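Local coordinates for protein possible adhesin (Caldicellulosiruptor kronotskyensis, PDB 4WA0) that probably helps its cell attach to cellulose, as the C-terminal beta-helix domain of a longer tapirin adhesin that carries a bound magnesium ion, at residues T25-S30 with V72-I77; L37-G42 with D48-K53. All blocks are in the same frame, centred on the assembly; numbering follows the deposited sequence. Where two conformers were deposited one is given.

How the contacts relate
R74 meets N28 at the surface in contact 1, whereas L37 meets L50 and S52 inside the protein in contact 2; together they illustrate how coils of a beta-helix can be joined at surface corners as well as through the interior. Contact 1 (25-30 with 72-77) is polar, and its one arginine reaches past an intervening coil to the next. Contact 2 (37-42 with 48-53) is wholly buried and mainly apolar, joining two different faces of the beta-helix. The centres lie about 10 Å apart, and D48 forms the bridge: its backbone N probably bonds to G29 O and its backbone O to N75 N, while its carboxylate pairs with R74. Strands 50-52 and 76-79 run side by side, so both contacts touch the same face of the beta-helix.

Contact 1: residues T25-S30 with V72-I77; sequences TVENGS and VVRNII
The carbonyl oxygen of N28 is gripped by two nitrogens of one guanidinium group, that of R74. The stronger bond runs from R74 NH2 to N28 OD1 at 2.8 Å, with an N-H...O angle of 151°; it meets the oxygen almost end-on to its C=O bond, and the oxygen lies near the guanidinium plane. A second, weak bond from R74 NH1 to N28 OD1 spans 3.1 Å. The amide is therefore met at the edge of the guanidinium, its own plane turned by 39°. R74 gets there by stretching out from CG to NE after a first torsion (chi1 -62°) that sets CG beside its backbone N.

Further out, E27 OE2 stands 4.4 Å from R74 NH2, beyond salt-bridge range, while E27 OE1 is bonded to N46. D48 forms a salt bridge to R74 NH1. N28 follows strand 24-27, and R74 sits where the chain turns the corner between strands 69-73 and 76-79; N46 and D48 belong to the coil between them. One arginine thus ties three successive coils at a surface corner, its charge probably offset mainly by D48, with E27 a more distant contributor, and its remaining N-H capacity spent partly on a neutral amide.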
ATOM      1  N   THR A  25       0.885  -1.352  11.516  1.00  9.37           N
ATOM      2  CA  THR A  25       1.358  -2.671  11.168  1.00  9.29           C
ATOM      3  C   THR A  25       0.195  -3.448  10.571  1.00  9.82           C
ATOM      4  O   THR A  25      -0.917  -3.483  11.165  1.00 12.13           O
ATOM      5  CB  THR A  25       1.901  -3.447  12.383  1.00  9.17           C
ATOM      6  OG1 THR A  25       2.901  -2.704  13.068  1.00 10.73           O
ATOM      7  CG2 THR A  25       2.435  -4.808  11.977  1.00 10.06           C
ATOM      8  N   VAL A  26       0.380  -3.969   9.371  1.00 10.01           N
ATOM      9  CA  VAL A  26      -0.718  -4.709   8.687  1.00 10.47           C
ATOM     10  C   VAL A  26      -0.168  -6.047   8.239  1.00 11.84           C
ATOM     11  O   VAL A  26       0.850  -6.108   7.521  1.00 11.23           O
ATOM     12  CB  VAL A  26      -1.291  -3.997   7.464  1.00  9.33           C
ATOM     13  CG1 VAL A  26      -2.447  -4.822   6.850  1.00  9.74           C
ATOM     14  CG2 VAL A  26      -1.796  -2.605   7.766  1.00 10.48           C
ATOM     15  N   GLU A  27      -0.885  -7.111   8.633  1.00 12.31           N
ATOM     16  CA  GLU A  27      -0.520  -8.464   8.285  1.00 13.74           C
ATOM     17  C   GLU A  27      -1.640  -9.098   7.548  1.00 13.81           C
ATOM     18  O   GLU A  27      -2.753  -9.244   8.133  1.00 12.23           O
ATOM     19  CB  GLU A  27      -0.208  -9.240   9.594  1.00 15.03           C
ATOM     20  CG  GLU A  27      -0.024 -10.744   9.458  1.00 18.47           C
ATOM     21  CD  GLU A  27       1.260 -11.180   8.811  1.00 24.27           C
ATOM     22  OE1 GLU A  27       2.150 -10.383   8.558  1.00 27.82           O
ATOM     23  OE2 GLU A  27       1.399 -12.384   8.558  1.00 30.60           O
ATOM     24  N   ASN A  28      -1.352  -9.552   6.323  1.00 12.75           N
ATOM     25  CA  ASN A  28      -2.281 -10.188   5.437  1.00 14.37           C
ATOM     26  C   ASN A  28      -3.359  -9.285   4.852  1.00 13.69           C
ATOM     27  O   ASN A  28      -3.482  -8.113   5.185  1.00 11.92           O
ATOM     28  CB  ASN A  28      -2.909 -11.443   6.080  1.00 14.58           C
ATOM     29  CG  ASN A  28      -1.867 -12.554   6.283  1.00 17.54           C
ATOM     30  OD1 ASN A  28      -0.924 -12.694   5.489  1.00 17.80           O
ATOM     31  ND2 ASN A  28      -1.992 -13.287   7.358  1.00 17.76           N
ATOM     32  N   GLY A  29      -4.115  -9.839   3.915  1.00 13.50           N
ATOM     33  CA  GLY A  29      -5.021  -9.050   3.106  1.00 13.75           C
ATOM     34  C   GLY A  29      -4.360  -8.115   2.122  1.00 12.88           C
ATOM     35  O   GLY A  29      -3.173  -8.159   1.936  1.00 13.89           O
ATOM     36  N   SER A  30      -5.138  -7.185   1.632  1.00 13.34           N
ATOM     37  CA  SER A  30      -4.665  -6.142   0.696  1.00 12.56           C
ATOM     38  C   SER A  30      -5.060  -4.761   1.206  1.00 12.47           C
ATOM     39  O   SER A  30      -5.918  -4.620   2.108  1.00 12.55           O
ATOM     40  CB  SER A  30      -5.256  -6.411  -0.651  1.00 14.05           C
ATOM     41  OG  SER A  30      -4.652  -7.577  -1.201  1.00 15.60           O
ATOM     42  N   VAL A  72       6.157  -5.059   2.577  1.00 11.32           N
ATOM     43  CA  VAL A  72       6.331  -6.244   1.779  1.00 11.42           C
ATOM     44  C   VAL A  72       4.986  -6.588   1.180  1.00 10.93           C
ATOM     45  O   VAL A  72       3.982  -6.645   1.896  1.00 11.69           O
ATOM     46  CB  VAL A  72       6.838  -7.442   2.640  1.00 10.87           C
ATOM     47  CG1 VAL A  72       6.835  -8.713   1.854  1.00 12.13           C
ATOM     48  CG2 VAL A  72       8.190  -7.125   3.307  1.00 12.71           C
ATOM     49  N   VAL A  73       4.996  -6.713  -0.154  1.00 11.05           N
ATOM     50  CA  VAL A  73       3.811  -6.879  -0.969  1.00 11.45           C
ATOM     51  C   VAL A  73       4.043  -8.107  -1.830  1.00 13.26           C
ATOM     52  O   VAL A  73       4.961  -8.140  -2.669  1.00 13.83           O
ATOM     53  CB  VAL A  73       3.522  -5.631  -1.807  1.00 11.46           C
ATOM     54  CG1 VAL A  73       2.274  -5.866  -2.661  1.00 12.50           C
ATOM     55  CG2 VAL A  73       3.357  -4.356  -0.928  1.00 11.55           C
ATOM     56  N   ARG A  74       3.209  -9.118  -1.623  1.00 12.68           N
ATOM     57  CA  ARG A  74       3.434 -10.425  -2.217  1.00 14.75           C
ATOM     58  C   ARG A  74       3.089 -10.466  -3.680  1.00 13.94           C
ATOM     59  O   ARG A  74       3.589 -11.353  -4.403  1.00 13.39           O
ATOM     60  CB  ARG A  74       2.651 -11.512  -1.477  1.00 17.56           C
ATOM     61  CG  ARG A  74       3.022 -11.692  -0.018  1.00 21.61           C
ATOM     62  CD  ARG A  74       2.029 -12.698   0.560  1.00 25.47           C
ATOM     63  NE  ARG A  74       2.159 -12.779   1.983  1.00 32.39           N
ATOM     64  CZ  ARG A  74       1.202 -12.545   2.879  1.00 32.22           C
ATOM     65  NH1 ARG A  74      -0.040 -12.295   2.540  1.00 28.58           N
ATOM     66  NH2 ARG A  74       1.505 -12.731   4.163  1.00 34.46           N
ATOM     67  N   ASN A  75       2.206  -9.606  -4.116  1.00 13.31           N
ATOM     68  CA  ASN A  75       1.778  -9.545  -5.469  1.00 13.81           C
ATOM     69  C   ASN A  75       2.056  -8.132  -6.025  1.00 14.37           C
ATOM     70  O   ASN A  75       3.189  -7.847  -6.353  1.00 14.05           O
ATOM     71  CB  ASN A  75       0.327 -10.072  -5.636  1.00 14.63           C
ATOM     72  CG  ASN A  75      -0.029 -10.179  -7.066  1.00 17.96           C
ATOM     73  OD1 ASN A  75       0.815 -10.621  -7.862  1.00 20.63           O
ATOM     74  ND2 ASN A  75      -1.225  -9.786  -7.442  1.00 17.95           N
ATOM     75  N   ILE A  76       1.059  -7.255  -6.091  0.57 12.70           N
ATOM     76  CA  ILE A  76       1.153  -6.032  -6.861  0.57 13.53           C
ATOM     77  C   ILE A  76       1.092  -4.752  -6.018  0.57 12.73           C
ATOM     78  O   ILE A  76       0.274  -4.643  -5.145  0.57 12.04           O
ATOM     79  CB  ILE A  76       0.030  -5.983  -7.932  0.57 14.13           C
ATOM     80  CG1 ILE A  76       0.247  -7.094  -8.984  0.57 14.96           C
ATOM     81  CG2 ILE A  76      -0.087  -4.591  -8.544  0.57 14.10           C
ATOM     82  CD1 ILE A  76      -0.916  -7.402  -9.915  0.57 15.51           C
ATOM     83  N   ILE A  77       1.991  -3.811  -6.294  1.00 12.22           N
ATOM     84  CA  ILE A  77       1.855  -2.401  -5.908  1.00 11.60           C
ATOM     85  C   ILE A  77       1.376  -1.707  -7.220  1.00 12.75           C
ATOM     86  O   ILE A  77       2.119  -1.698  -8.232  1.00 13.26           O
ATOM     87  CB  ILE A  77       3.192  -1.797  -5.410  1.00 11.17           C
ATOM     88  CG1 ILE A  77       3.670  -2.510  -4.117  1.00 11.57           C
ATOM     89  CG2 ILE A  77       3.038  -0.301  -5.131  1.00 12.37           C
ATOM     90  CD1 ILE A  77       4.884  -1.962  -3.495  1.00 11.19           C
TER

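Contact 2: residues L37-G42 with D48-K53; sequences LTIDGG and DNLISK
L37 CD1 stands above the plane of the peptide joining I51 to S52, off to the oxygen's side, 3.5 Å from I51 O, a van der Waals contact that holds for one of two modelled L37 conformers. Away from this meeting, the carboxylate of D40 belongs to the turn that follows strand 37-39: its OD1 takes the G41 N-H at 2.8 Å on the anti side, 27° out of the carboxylate plane, and also pairs with K22.

The rest of the contact is made by methyls and one hydroxyl. L37 CB packs 3.7 Å from S52 CB, with S52 OG alongside. That hydroxyl stands anti to its backbone N (chi1 178°), which carries it towards its hydrogen-bond partners G35 O and G54 N, so a buried polar atom is satisfied where strand 50-52 ends, without bonding to L37. Farther along, L50 presents both branches: its CD1 meets L37 CD1 at 4.1 Å, again in that one conformer, and its CD2 comes more loosely to I39 CD1, 4.4 Å away. V31 and M56 also touch L50.

No hydrogen bond joins the two strands, whose axes come within 8.6 Å, their N-to-C directions 130° apart. Strand 37-39 pairs instead with strands 17-19 and 56-58, and strand 50-52 with 30-33 and 76-79. Side chains from two different parallel sheets meeting inside stacked coils are characteristic of the apolar interior of a parallel beta-helix.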
ATOM      1  N   LEU A  37      -3.019   7.953  -1.882  0.67 10.89           N
ATOM      2  CA  LEU A  37      -2.637   7.100  -0.714  0.67 11.29           C
ATOM      3  C   LEU A  37      -1.358   7.622  -0.046  0.67 11.41           C
ATOM      4  O   LEU A  37      -0.264   7.540  -0.649  0.67 10.84           O
ATOM      5  CB  LEU A  37      -2.474   5.675  -1.207  0.67 10.50           C
ATOM      6  CG  LEU A  37      -2.779   4.536  -0.239  0.67 11.50           C
ATOM      7  CD1 LEU A  37      -2.856   3.153  -0.919  0.67 12.40           C
ATOM      8  CD2 LEU A  37      -1.728   4.541   0.889  0.67 12.21           C
ATOM      9  N   THR A  38      -1.478   8.162   1.187  1.00 11.62           N
ATOM     10  CA  THR A  38      -0.413   8.735   1.938  1.00 11.93           C
ATOM     11  C   THR A  38      -0.154   7.865   3.134  1.00 12.07           C
ATOM     12  O   THR A  38      -1.007   7.687   4.028  1.00 12.80           O
ATOM     13  CB  THR A  38      -0.732  10.163   2.349  1.00 12.57           C
ATOM     14  OG1 THR A  38      -0.965  10.936   1.135  1.00 14.46           O
ATOM     15  CG2 THR A  38       0.430  10.703   3.054  1.00 12.27           C
ATOM     16  N   ILE A  39       1.012   7.254   3.062  1.00 11.28           N
ATOM     17  CA  ILE A  39       1.476   6.315   4.107  1.00 12.05           C
ATOM     18  C   ILE A  39       2.371   7.075   5.062  1.00 11.90           C
ATOM     19  O   ILE A  39       3.523   7.503   4.716  1.00 12.06           O
ATOM     20  CB  ILE A  39       2.214   5.125   3.488  1.00 12.66           C
ATOM     21  CG1 ILE A  39       1.293   4.347   2.532  1.00 14.42           C
ATOM     22  CG2 ILE A  39       2.743   4.206   4.600  1.00 12.68           C
ATOM     23  CD1 ILE A  39       1.937   3.132   1.841  1.00 15.92           C
ATOM     24  N   ASP A  40       1.887   7.194   6.293  1.00 12.46           N
ATOM     25  CA  ASP A  40       2.689   7.909   7.302  1.00 13.16           C
ATOM     26  C   ASP A  40       3.796   7.022   7.855  1.00 14.16           C
ATOM     27  O   ASP A  40       3.835   5.776   7.679  1.00 13.29           O
ATOM     28  CB  ASP A  40       1.812   8.478   8.447  1.00 15.67           C
ATOM     29  CG  ASP A  40       2.348   9.848   8.948  1.00 20.33           C
ATOM     30  OD1 ASP A  40       3.627  10.246   8.801  1.00 25.02           O
ATOM     31  OD2 ASP A  40       1.475  10.505   9.580  1.00 23.29           O
ATOM     32  N   GLY A  41       4.749   7.697   8.507  1.00 12.38           N
ATOM     33  CA  GLY A  41       5.969   6.999   8.935  1.00 13.08           C
ATOM     34  C   GLY A  41       5.767   5.789   9.807  1.00 11.98           C
ATOM     35  O   GLY A  41       4.900   5.779  10.673  1.00 11.46           O
ATOM     36  N   GLY A  42       6.661   4.820   9.643  1.00 10.92           N
ATOM     37  CA  GLY A  42       6.610   3.640  10.430  1.00 11.90           C
ATOM     38  C   GLY A  42       5.660   2.544  10.002  1.00 11.67           C
ATOM     39  O   GLY A  42       5.311   1.681  10.813  1.00 12.60           O
ATOM     40  N   ASP A  48      -0.805  -8.672   0.430  1.00 12.93           N
ATOM     41  CA  ASP A  48      -0.815  -9.211  -0.907  1.00 13.09           C
ATOM     42  C   ASP A  48      -0.765  -8.150  -1.971  1.00 13.24           C
ATOM     43  O   ASP A  48      -0.011  -8.291  -2.927  1.00 13.60           O
ATOM     44  CB  ASP A  48      -2.091 -10.011  -1.159  1.00 13.31           C
ATOM     45  CG  ASP A  48      -2.196 -11.279  -0.294  1.00 16.98           C
ATOM     46  OD1 ASP A  48      -1.209 -12.002  -0.148  1.00 20.12           O
ATOM     47  OD2 ASP A  48      -3.291 -11.621   0.220  1.00 21.47           O
ATOM     48  N   ASN A  49      -1.562  -7.103  -1.860  1.00 11.97           N
ATOM     49  CA  ASN A  49      -1.534  -6.085  -2.888  1.00 11.85           C
ATOM     50  C   ASN A  49      -1.655  -4.716  -2.180  1.00 11.20           C
ATOM     51  O   ASN A  49      -2.331  -4.649  -1.138  1.00 11.19           O
ATOM     52  CB  ASN A  49      -2.713  -6.229  -3.786  1.00 11.97           C
ATOM     53  CG  ASN A  49      -2.750  -7.556  -4.524  1.00 13.43           C
ATOM     54  OD1 ASN A  49      -2.034  -7.757  -5.519  1.00 13.06           O
ATOM     55  ND2 ASN A  49      -3.553  -8.475  -4.021  1.00 15.37           N
ATOM     56  N   LEU A  50      -1.129  -3.689  -2.820  1.00 11.32           N
ATOM     57  CA  LEU A  50      -1.209  -2.296  -2.331  1.00 10.80           C
ATOM     58  C   LEU A  50      -1.561  -1.390  -3.517  1.00 11.68           C
ATOM     59  O   LEU A  50      -0.749  -1.258  -4.465  1.00 10.70           O
ATOM     60  CB  LEU A  50       0.130  -1.897  -1.717  1.00 11.22           C
ATOM     61  CG  LEU A  50       0.380  -0.491  -1.231  1.00 11.54           C
ATOM     62  CD1 LEU A  50      -0.615  -0.181  -0.138  1.00 12.15           C
ATOM     63  CD2 LEU A  50       1.807  -0.340  -0.805  1.00 11.58           C
ATOM     64  N   ILE A  51      -2.783  -0.880  -3.532  1.00 11.33           N
ATOM     65  CA  ILE A  51      -3.330  -0.181  -4.703  1.00 11.80           C
ATOM     66  C   ILE A  51      -3.717   1.229  -4.397  1.00 12.77           C
ATOM     67  O   ILE A  51      -4.548   1.420  -3.498  1.00 12.24           O
ATOM     68  CB  ILE A  51      -4.537  -0.951  -5.277  1.00 13.02           C
ATOM     69  CG1 ILE A  51      -4.082  -2.347  -5.630  1.00 13.41           C
ATOM     70  CG2 ILE A  51      -5.217  -0.235  -6.467  1.00 14.17           C
ATOM     71  CD1 ILE A  51      -5.180  -3.332  -5.825  1.00 15.67           C
ATOM     72  N   SER A  52      -3.165   2.155  -5.189  1.00 12.65           N
ATOM     73  CA  SER A  52      -3.624   3.528  -5.187  1.00 12.85           C
ATOM     74  C   SER A  52      -4.053   4.004  -6.566  1.00 14.57           C
ATOM     75  O   SER A  52      -3.269   3.932  -7.499  1.00 12.57           O
ATOM     76  CB  SER A  52      -2.584   4.475  -4.685  1.00 12.01           C
ATOM     77  OG  SER A  52      -3.061   5.833  -4.745  1.00 12.68           O
ATOM     78  N   LYS A  53      -5.287   4.458  -6.676  1.00 15.13           N
ATOM     79  CA  LYS A  53      -5.799   5.093  -7.937  1.00 16.08           C
ATOM     80  C   LYS A  53      -5.530   6.578  -7.994  1.00 18.14           C
ATOM     81  O   LYS A  53      -6.152   7.316  -8.694  1.00 25.08           O
ATOM     82  CB  LYS A  53      -7.250   4.758  -8.155  1.00 17.82           C
ATOM     83  CG  LYS A  53      -7.470   3.255  -8.342  1.00 19.67           C
ATOM     84  CD  LYS A  53      -8.625   2.962  -9.317  1.00 25.46           C
ATOM     85  CE  LYS A  53      -8.606   1.541  -9.875  1.00 25.76           C
ATOM     86  NZ  LYS A  53      -9.886   1.265 -10.572  1.00 25.91           N
TER